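Local structure of acyl-CoA hydrolase (Bacillus cereus, 1Y7U) at residues K41-M46 and A65-V70; E97-V102 and A115-V120; V20-R25 and V82-F87. The protein binds coenzyme A and probably hydrolyses the thioester bond of long-chain fatty acyl-CoA. All blocks are in the same frame, centred on the assembly; numbering follows the deposited sequence.

Interaction 1 (K41-M46 and A65-V70); sequences KILSEM and ASMDWV. With COA (coenzyme A), chain F.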
# COMPACT_ATOMS: atom_id res chain seq x y z
N LYS A 41 8.83 -1.19 -10.64
CA LYS A 41 9.23 -1.23 -9.25
C LYS A 41 10.65 -0.71 -9.09
O LYS A 41 10.91 0.14 -8.24
CB LYS A 41 9.12 -2.65 -8.70
CG LYS A 41 9.47 -2.77 -7.21
CD LYS A 41 8.65 -1.84 -6.35
CE LYS A 41 8.98 -2.03 -4.89
NZ LYS A 41 8.22 -1.08 -4.04
N ILE A 42 11.57 -1.21 -9.92
CA ILE A 42 12.95 -0.76 -9.85
C ILE A 42 13.08 0.74 -10.16
O ILE A 42 13.75 1.47 -9.44
CB ILE A 42 13.84 -1.58 -10.80
CG1 ILE A 42 13.83 -3.04 -10.36
CG2 ILE A 42 15.26 -1.07 -10.79
CD1 ILE A 42 14.69 -3.93 -11.18
N LEU A 43 12.42 1.19 -11.22
CA LEU A 43 12.49 2.60 -11.58
C LEU A 43 11.95 3.48 -10.45
O LEU A 43 12.58 4.46 -10.06
CB LEU A 43 11.71 2.86 -12.86
CG LEU A 43 12.24 2.11 -14.09
CD1 LEU A 43 11.27 2.24 -15.25
CD2 LEU A 43 13.60 2.65 -14.44
N SER A 44 10.79 3.12 -9.90
CA SER A 44 10.23 3.92 -8.82
C SER A 44 11.25 4.03 -7.69
O SER A 44 11.48 5.11 -7.14
CB SER A 44 8.95 3.27 -8.28
OG SER A 44 8.38 4.07 -7.26
N GLU A 45 11.88 2.91 -7.37
CA GLU A 45 12.86 2.89 -6.31
C GLU A 45 14.14 3.66 -6.62
O GLU A 45 14.71 4.29 -5.74
CB GLU A 45 13.20 1.45 -5.95
CG GLU A 45 13.24 1.23 -4.47
CD GLU A 45 11.87 1.32 -3.85
OE1 GLU A 45 11.13 0.32 -3.91
OE2 GLU A 45 11.52 2.40 -3.31
N MSE A 46 14.61 3.59 -7.86
CA MSE A 46 15.83 4.30 -8.22
C MSE A 46 15.62 5.79 -8.01
O MSE A 46 16.45 6.47 -7.38
CB MSE A 46 16.19 4.06 -9.68
CG MSE A 46 16.51 2.63 -10.01
SE MSE A 46 16.99 2.46 -11.87
CE MSE A 46 18.77 1.76 -11.65
N ALA A 65 13.90 15.85 -12.85
CA ALA A 65 13.85 16.37 -14.22
C ALA A 65 13.91 15.30 -15.29
O ALA A 65 13.24 15.41 -16.32
CB ALA A 65 14.98 17.37 -14.43
N SER A 66 14.71 14.27 -15.08
CA SER A 66 14.80 13.24 -16.09
C SER A 66 15.36 11.92 -15.59
O SER A 66 15.97 11.84 -14.52
CB SER A 66 15.65 13.73 -17.26
OG SER A 66 17.01 13.89 -16.88
N MSE A 67 15.14 10.88 -16.39
CA MSE A 67 15.64 9.55 -16.11
C MSE A 67 16.44 9.16 -17.33
O MSE A 67 15.97 9.29 -18.46
CB MSE A 67 14.47 8.57 -15.94
CG MSE A 67 14.33 7.96 -14.55
SE MSE A 67 15.68 6.66 -14.07
CE MSE A 67 14.90 6.04 -12.42
N ASP A 68 17.67 8.68 -17.13
CA ASP A 68 18.48 8.25 -18.27
C ASP A 68 17.94 6.87 -18.68
O ASP A 68 17.30 6.19 -17.88
CB ASP A 68 19.94 8.13 -17.86
CG ASP A 68 20.88 8.42 -19.00
OD1 ASP A 68 21.31 9.59 -19.12
OD2 ASP A 68 21.19 7.50 -19.77
N TRP A 69 18.20 6.43 -19.91
CA TRP A 69 17.67 5.12 -20.27
C TRP A 69 18.17 4.05 -19.30
O TRP A 69 19.24 4.18 -18.72
CB TRP A 69 18.03 4.77 -21.71
CG TRP A 69 19.47 4.82 -22.02
CD1 TRP A 69 20.46 4.07 -21.46
CD2 TRP A 69 20.09 5.63 -23.02
NE1 TRP A 69 21.67 4.35 -22.05
CE2 TRP A 69 21.47 5.31 -23.02
CE3 TRP A 69 19.62 6.59 -23.92
CZ2 TRP A 69 22.38 5.92 -23.89
CZ3 TRP A 69 20.53 7.20 -24.79
CH2 TRP A 69 21.89 6.85 -24.76
N VAL A 70 17.37 3.01 -19.12
CA VAL A 70 17.72 1.95 -18.19
C VAL A 70 17.60 0.57 -18.83
O VAL A 70 16.57 0.24 -19.40
CB VAL A 70 16.79 1.96 -16.95
CG1 VAL A 70 17.13 0.80 -16.06
CG2 VAL A 70 16.94 3.24 -16.18
N1A COA F . 16.81 16.84 -18.33
C2A COA F . 17.89 17.13 -17.57
N3A COA F . 18.03 18.36 -17.02
C4A COA F . 17.11 19.28 -17.23
C5A COA F . 16.00 18.99 -17.95
C6A COA F . 15.83 17.75 -18.52
N6A COA F . 14.66 17.31 -18.97
N7A COA F . 15.28 20.08 -17.97
C8A COA F . 15.86 21.01 -17.27
N9A COA F . 17.01 20.56 -16.82
C1B COA F . 17.89 21.31 -15.92
C2B COA F . 19.11 21.92 -16.56
O2B COA F . 20.17 21.03 -16.37
C3B COA F . 19.36 23.21 -15.81
O3B COA F . 20.51 22.93 -15.12
P3B COA F . 21.63 23.83 -14.63
O7A COA F . 22.30 23.09 -13.67
O8A COA F . 21.34 25.06 -14.04
O9A COA F . 22.55 24.04 -15.63
C4B COA F . 18.20 23.25 -14.87
O4B COA F . 17.24 22.44 -15.45
C5B COA F . 17.58 24.59 -14.68
O5B COA F . 16.50 24.72 -15.56
P1A COA F . 15.84 26.11 -15.98
O1A COA F . 15.97 26.37 -17.42
O2A COA F . 16.46 27.22 -15.27
O3A COA F . 14.28 26.02 -15.72
P2A COA F . 13.25 24.87 -16.08
O4A COA F . 13.41 24.33 -17.43
O5A COA F . 11.95 25.48 -15.94
O6A COA F . 13.41 23.73 -14.99
CBP COA F . 11.85 21.84 -15.23
CCP COA F . 12.39 22.98 -14.37
CDP COA F . 11.92 22.13 -16.71
CEP COA F . 12.66 20.60 -14.97
CAP COA F . 10.34 21.78 -15.05
OAP COA F . 9.67 22.15 -16.23
C9P COA F . 9.60 20.89 -14.11
O9P COA F . 9.14 21.41 -12.92
N8P COA F . 9.42 19.64 -14.42
C7P COA F . 9.41 18.61 -13.44
C6P COA F . 8.72 18.93 -12.13
C5P COA F . 8.17 17.72 -11.44
O5P COA F . 7.21 17.82 -10.66
N4P COA F . 8.76 16.59 -11.72
C3P COA F . 8.07 15.36 -11.58
C2P COA F . 7.16 15.18 -12.76
S1P COA F . 5.47 15.30 -12.28
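Leu43 and Met46, one turn apart on the helix, meet Met67 and Val70 of strand 61-71 without any backbone hydrogen bond, the closest CA atoms, those of Leu43 and Val70, lying 8.5 Å apart. The segments meet mainly through apolar side chains. Both methionines are selenomethionines, and their side chains cross at about a right angle. The methyl CE of Met67 does the touching: it sits 3.6 Å from Met46 CB and 3.7 Å from Leu43 O. The Met67 chain is bent at chi2 (-72°), which brings that methyl to the root of the Met46 side chain and to Leu43 O. The Leu43 and Val70 side chains run antiparallel alongside each other, with Leu43 CD2 3.8 Å from Val70 CG2. At the strand's other end the contact gives way to the ligand: Ser66 OG approaches N1A of the coenzyme A adenine at 3.3 Å, and Ala65 CB lies near C4A and C5A of the same ring system. A classic beta bulge sets Ala65 and Ser66 against the single residue Thr121. The contact lies where, as in other hotdog folds, the long helix packs on the curved antiparallel sheet. Met46 also packs on Val100 and Val102 of strand 95-105, Met67 rests on Val120 of strand 112-125, and Ser66, Met67 and Val70 pair with a strand of the second subunit, continuing the sheet across the interface.

Interaction 2 (E97-V102 and A115-V120); sequences EVFVKV and AATSFV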
# COMPACT_ATOMS: atom_id res chain seq x y z
N GLU A 97 23.18 15.45 -11.16
CA GLU A 97 22.95 14.11 -11.68
C GLU A 97 23.28 13.09 -10.63
O GLU A 97 24.39 13.06 -10.10
CB GLU A 97 23.78 13.85 -12.92
CG GLU A 97 23.20 14.48 -14.15
CD GLU A 97 23.68 13.80 -15.39
OE1 GLU A 97 23.15 12.72 -15.71
OE2 GLU A 97 24.60 14.33 -16.05
N VAL A 98 22.30 12.25 -10.33
CA VAL A 98 22.47 11.24 -9.32
C VAL A 98 22.62 9.87 -9.96
O VAL A 98 21.78 9.45 -10.76
CB VAL A 98 21.26 11.22 -8.37
CG1 VAL A 98 21.51 10.24 -7.24
CG2 VAL A 98 21.02 12.62 -7.82
N PHE A 99 23.71 9.21 -9.62
CA PHE A 99 23.97 7.88 -10.15
C PHE A 99 23.23 6.90 -9.24
O PHE A 99 23.18 7.09 -8.02
CB PHE A 99 25.46 7.56 -10.11
CG PHE A 99 25.79 6.17 -10.54
CD1 PHE A 99 25.65 5.79 -11.87
CD2 PHE A 99 26.18 5.21 -9.60
CE1 PHE A 99 25.89 4.46 -12.27
CE2 PHE A 99 26.42 3.88 -9.99
CZ PHE A 99 26.27 3.50 -11.32
N VAL A 100 22.64 5.88 -9.83
CA VAL A 100 21.92 4.89 -9.05
C VAL A 100 22.35 3.51 -9.49
O VAL A 100 22.41 3.21 -10.68
CB VAL A 100 20.41 5.01 -9.23
CG1 VAL A 100 19.71 4.09 -8.24
CG2 VAL A 100 19.97 6.45 -9.01
N LYS A 101 22.62 2.68 -8.51
CA LYS A 101 23.10 1.33 -8.73
C LYS A 101 22.13 0.34 -8.08
O LYS A 101 21.74 0.51 -6.93
CB LYS A 101 24.49 1.29 -8.11
CG LYS A 101 25.18 -0.01 -8.01
CD LYS A 101 26.45 0.27 -7.27
CE LYS A 101 27.13 -0.98 -6.79
NZ LYS A 101 28.34 -0.59 -6.03
N VAL A 102 21.71 -0.67 -8.83
CA VAL A 102 20.79 -1.68 -8.31
C VAL A 102 21.43 -3.06 -8.35
O VAL A 102 21.78 -3.57 -9.41
CB VAL A 102 19.48 -1.70 -9.13
CG1 VAL A 102 18.54 -2.76 -8.58
CG2 VAL A 102 18.81 -0.34 -9.08
N ALA A 115 21.91 -5.49 -11.45
CA ALA A 115 20.77 -5.67 -12.34
C ALA A 115 20.45 -4.46 -13.18
O ALA A 115 19.79 -4.58 -14.21
CB ALA A 115 19.55 -6.07 -11.54
N ALA A 116 20.90 -3.29 -12.74
CA ALA A 116 20.65 -2.06 -13.48
C ALA A 116 21.34 -0.87 -12.84
O ALA A 116 21.63 -0.87 -11.64
CB ALA A 116 19.14 -1.79 -13.55
N THR A 117 21.60 0.15 -13.66
CA THR A 117 22.21 1.39 -13.20
C THR A 117 21.61 2.51 -14.04
O THR A 117 20.98 2.26 -15.06
CB THR A 117 23.73 1.43 -13.42
OG1 THR A 117 24.00 1.42 -14.82
CG2 THR A 117 24.40 0.24 -12.76
N SER A 118 21.79 3.75 -13.61
CA SER A 118 21.27 4.87 -14.37
C SER A 118 21.62 6.18 -13.69
O SER A 118 22.23 6.21 -12.63
CB SER A 118 19.75 4.74 -14.51
OG SER A 118 19.25 5.67 -15.47
N PHE A 119 21.25 7.28 -14.33
CA PHE A 119 21.49 8.60 -13.79
C PHE A 119 20.15 9.29 -13.77
O PHE A 119 19.42 9.25 -14.75
CB PHE A 119 22.46 9.39 -14.66
CG PHE A 119 23.83 8.79 -14.74
CD1 PHE A 119 24.06 7.68 -15.56
CD2 PHE A 119 24.88 9.32 -14.01
CE1 PHE A 119 25.34 7.11 -15.64
CE2 PHE A 119 26.15 8.76 -14.08
CZ PHE A 119 26.38 7.65 -14.89
N VAL A 120 19.82 9.90 -12.64
CA VAL A 120 18.56 10.60 -12.54
C VAL A 120 18.94 12.06 -12.32
O VAL A 120 19.81 12.36 -11.51
CB VAL A 120 17.73 10.09 -11.35
CG1 VAL A 120 16.29 10.60 -11.48
CG2 VAL A 120 17.75 8.57 -11.31
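Phe99 turns the edge of its ring toward the face of Phe119 in a T-shaped stack, centroids 5.2 Å apart and planes at 61°. The nearest atoms are Phe99 CD1 and Phe119 CZ, 3.6 Å apart, with CD1 lying over the ring toward its rim. Phe99 holds CG anti to the backbone N (chi1 176°), whereas CG of Phe119 lies beside its own N (chi1 -63°), and the two rings converge across a non-hydrogen-bonded pair. Thr117 packs against the other end of the Phe99 ring through CB, 3.9 Å from CZ. These strands form an antiparallel hairpin within the hotdog sheet, zipped at one end by the reciprocal bonds of Val98 and Val120, both 2.8 Å between N and O. At the other end a classic beta bulge puts two residues, Ala115 and Ala116, opposite Val102; Val102 O accepts Ala115 N at 2.8 Å and, weakly, Ala116 N at 3.5 Å. On the face of Val98, Val100 and Val102, Val100 CG2 and Val120 CG2 are 3.8 Å apart, and Met46 of helix 39-58 packs on Val100 and Val102. Loosest is Lys101, which barely touches the partner strand; its NZ instead reaches Thr173 O of the second subunit.

Interaction 3 (V20-R25 and V82-F87); sequences VFKTSR and VSYESF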
# COMPACT_ATOMS: atom_id res chain seq x y z
N VAL A 20 23.31 7.24 -0.52
CA VAL A 20 22.10 6.70 0.09
C VAL A 20 21.99 5.19 -0.17
O VAL A 20 22.03 4.76 -1.33
CB VAL A 20 20.83 7.36 -0.49
CG1 VAL A 20 19.60 6.66 0.02
CG2 VAL A 20 20.78 8.82 -0.10
N PHE A 21 21.87 4.39 0.88
CA PHE A 21 21.74 2.96 0.71
C PHE A 21 20.35 2.48 1.08
O PHE A 21 19.73 2.99 2.01
CB PHE A 21 22.71 2.18 1.59
CG PHE A 21 24.14 2.32 1.20
CD1 PHE A 21 24.93 3.30 1.78
CD2 PHE A 21 24.70 1.46 0.27
CE1 PHE A 21 26.27 3.42 1.44
CE2 PHE A 21 26.04 1.57 -0.08
CZ PHE A 21 26.83 2.55 0.50
N LYS A 22 19.86 1.48 0.36
CA LYS A 22 18.57 0.91 0.66
C LYS A 22 18.51 -0.51 0.16
O LYS A 22 18.59 -0.75 -1.04
CB LYS A 22 17.46 1.70 -0.00
CG LYS A 22 16.07 1.19 0.34
CD LYS A 22 15.07 1.84 -0.57
CE LYS A 22 13.65 1.70 -0.07
NZ LYS A 22 12.74 2.42 -1.00
N THR A 23 18.38 -1.46 1.06
CA THR A 23 18.26 -2.84 0.63
C THR A 23 16.88 -3.33 1.07
O THR A 23 16.45 -3.10 2.20
CB THR A 23 19.41 -3.73 1.19
OG1 THR A 23 18.89 -5.00 1.58
CG2 THR A 23 20.10 -3.05 2.35
N SER A 24 16.16 -3.97 0.15
CA SER A 24 14.83 -4.46 0.42
C SER A 24 14.64 -5.91 0.05
O SER A 24 15.46 -6.52 -0.63
CB SER A 24 13.79 -3.64 -0.34
OG SER A 24 13.77 -2.30 0.11
N ARG A 25 13.52 -6.44 0.51
CA ARG A 25 13.11 -7.81 0.25
C ARG A 25 12.30 -7.72 -1.05
O ARG A 25 11.84 -6.64 -1.42
CB ARG A 25 12.24 -8.29 1.40
CG ARG A 25 12.37 -9.75 1.75
CD ARG A 25 11.65 -10.06 3.04
NE ARG A 25 11.70 -11.49 3.34
CZ ARG A 25 10.94 -12.41 2.75
NH1 ARG A 25 10.04 -12.07 1.83
NH2 ARG A 25 11.09 -13.68 3.07
N VAL A 82 17.12 -7.04 -3.16
CA VAL A 82 17.60 -5.87 -3.89
C VAL A 82 18.09 -4.76 -2.99
O VAL A 82 17.54 -4.52 -1.93
CB VAL A 82 16.51 -5.24 -4.77
CG1 VAL A 82 16.41 -5.96 -6.07
CG2 VAL A 82 15.18 -5.27 -4.05
N SER A 83 19.15 -4.09 -3.43
CA SER A 83 19.72 -2.98 -2.70
C SER A 83 20.03 -1.89 -3.72
O SER A 83 20.45 -2.18 -4.83
CB SER A 83 20.98 -3.41 -1.96
OG SER A 83 21.59 -4.51 -2.60
N TYR A 84 19.77 -0.65 -3.35
CA TYR A 84 20.02 0.48 -4.22
C TYR A 84 21.08 1.34 -3.58
O TYR A 84 21.18 1.41 -2.35
CB TYR A 84 18.75 1.32 -4.39
CG TYR A 84 17.55 0.54 -4.85
CD1 TYR A 84 16.84 -0.27 -3.96
CD2 TYR A 84 17.15 0.56 -6.17
CE1 TYR A 84 15.77 -1.05 -4.39
CE2 TYR A 84 16.08 -0.21 -6.62
CZ TYR A 84 15.40 -1.01 -5.72
OH TYR A 84 14.37 -1.80 -6.16
N GLU A 85 21.91 1.97 -4.40
CA GLU A 85 22.92 2.87 -3.89
C GLU A 85 22.87 4.06 -4.81
O GLU A 85 22.73 3.90 -6.02
CB GLU A 85 24.32 2.25 -3.92
CG GLU A 85 25.38 3.22 -3.41
CD GLU A 85 26.78 2.64 -3.45
OE1 GLU A 85 27.75 3.39 -3.20
OE2 GLU A 85 26.92 1.43 -3.74
N SER A 86 22.95 5.25 -4.24
CA SER A 86 22.90 6.43 -5.06
C SER A 86 23.67 7.59 -4.43
O SER A 86 23.75 7.71 -3.20
CB SER A 86 21.44 6.84 -5.29
OG SER A 86 20.81 7.23 -4.08
N PHE A 87 24.25 8.41 -5.29
CA PHE A 87 24.97 9.59 -4.85
C PHE A 87 25.05 10.55 -6.02
O PHE A 87 24.93 10.15 -7.18
CB PHE A 87 26.38 9.24 -4.36
CG PHE A 87 27.11 8.28 -5.23
CD1 PHE A 87 27.01 6.90 -5.00
CD2 PHE A 87 27.87 8.73 -6.30
CE1 PHE A 87 27.65 5.99 -5.83
CE2 PHE A 87 28.51 7.83 -7.14
CZ PHE A 87 28.40 6.46 -6.91
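The Phe21 ring and the Glu85 chain run alongside each other in the same direction, a non-hydrogen-bonded pair whose ring and carboxylate planes are 32° apart. Glu85 is fully extended, CG anti to the backbone N (chi1 179°), and this brings its carboxyl carbon CD to 3.6 Å from Phe21 CE2. The carboxylate has its charge partner elsewhere, in a salt bridge from OE1 to Arg19 NE. On the opposite face the Tyr84 ring offers its edge to the backbone of the facing residue, CD1 lying 3.4 Å from Lys22 O near the ring plane. That oxygen also accepts the backbone bond from Tyr84 N at 2.6 Å. The Lys22 side chain leads away from the pair, and its NZ forms a salt bridge with Glu45. Val20 CB packs 3.6 Å from Ser86 OG, a hydroxyl hydrogen-bonded to Ser53 OG. Strand 20-25 is the outermost strand of the hotdog sheet within this chain, next to 81-91, and Thr23 makes backbone hydrogen bonds to the third subunit. Val20 packs on Val49 and Ile52 of helix 39-58, while Tyr84 touches Glu45 of that helix and Val102 of strand 95-105.

Overall arrangement
From the N terminus, strand 20-25 opens interaction 3, which closes only when the chain returns as 82-87. Nested inside that long loop is interaction 1: the chain turns back after helix 39-58, so that 65-70 meets 41-46. Interaction 2 follows in series, a local hairpin closed between 97-102 and 115-120. The sheet joins all three: Phe87 O probably hydrogen-bonds Phe99 N between interactions 3 and 2, as Phe119 O probably does Asp68 N between interactions 2 and 1. Helix 39-58 supplies a second tie, between interactions 1 and 3, where Glu45 CB packs on the Tyr84 ring. Together they bind both outermost strands of the chain's sheet to its centre and to the helix.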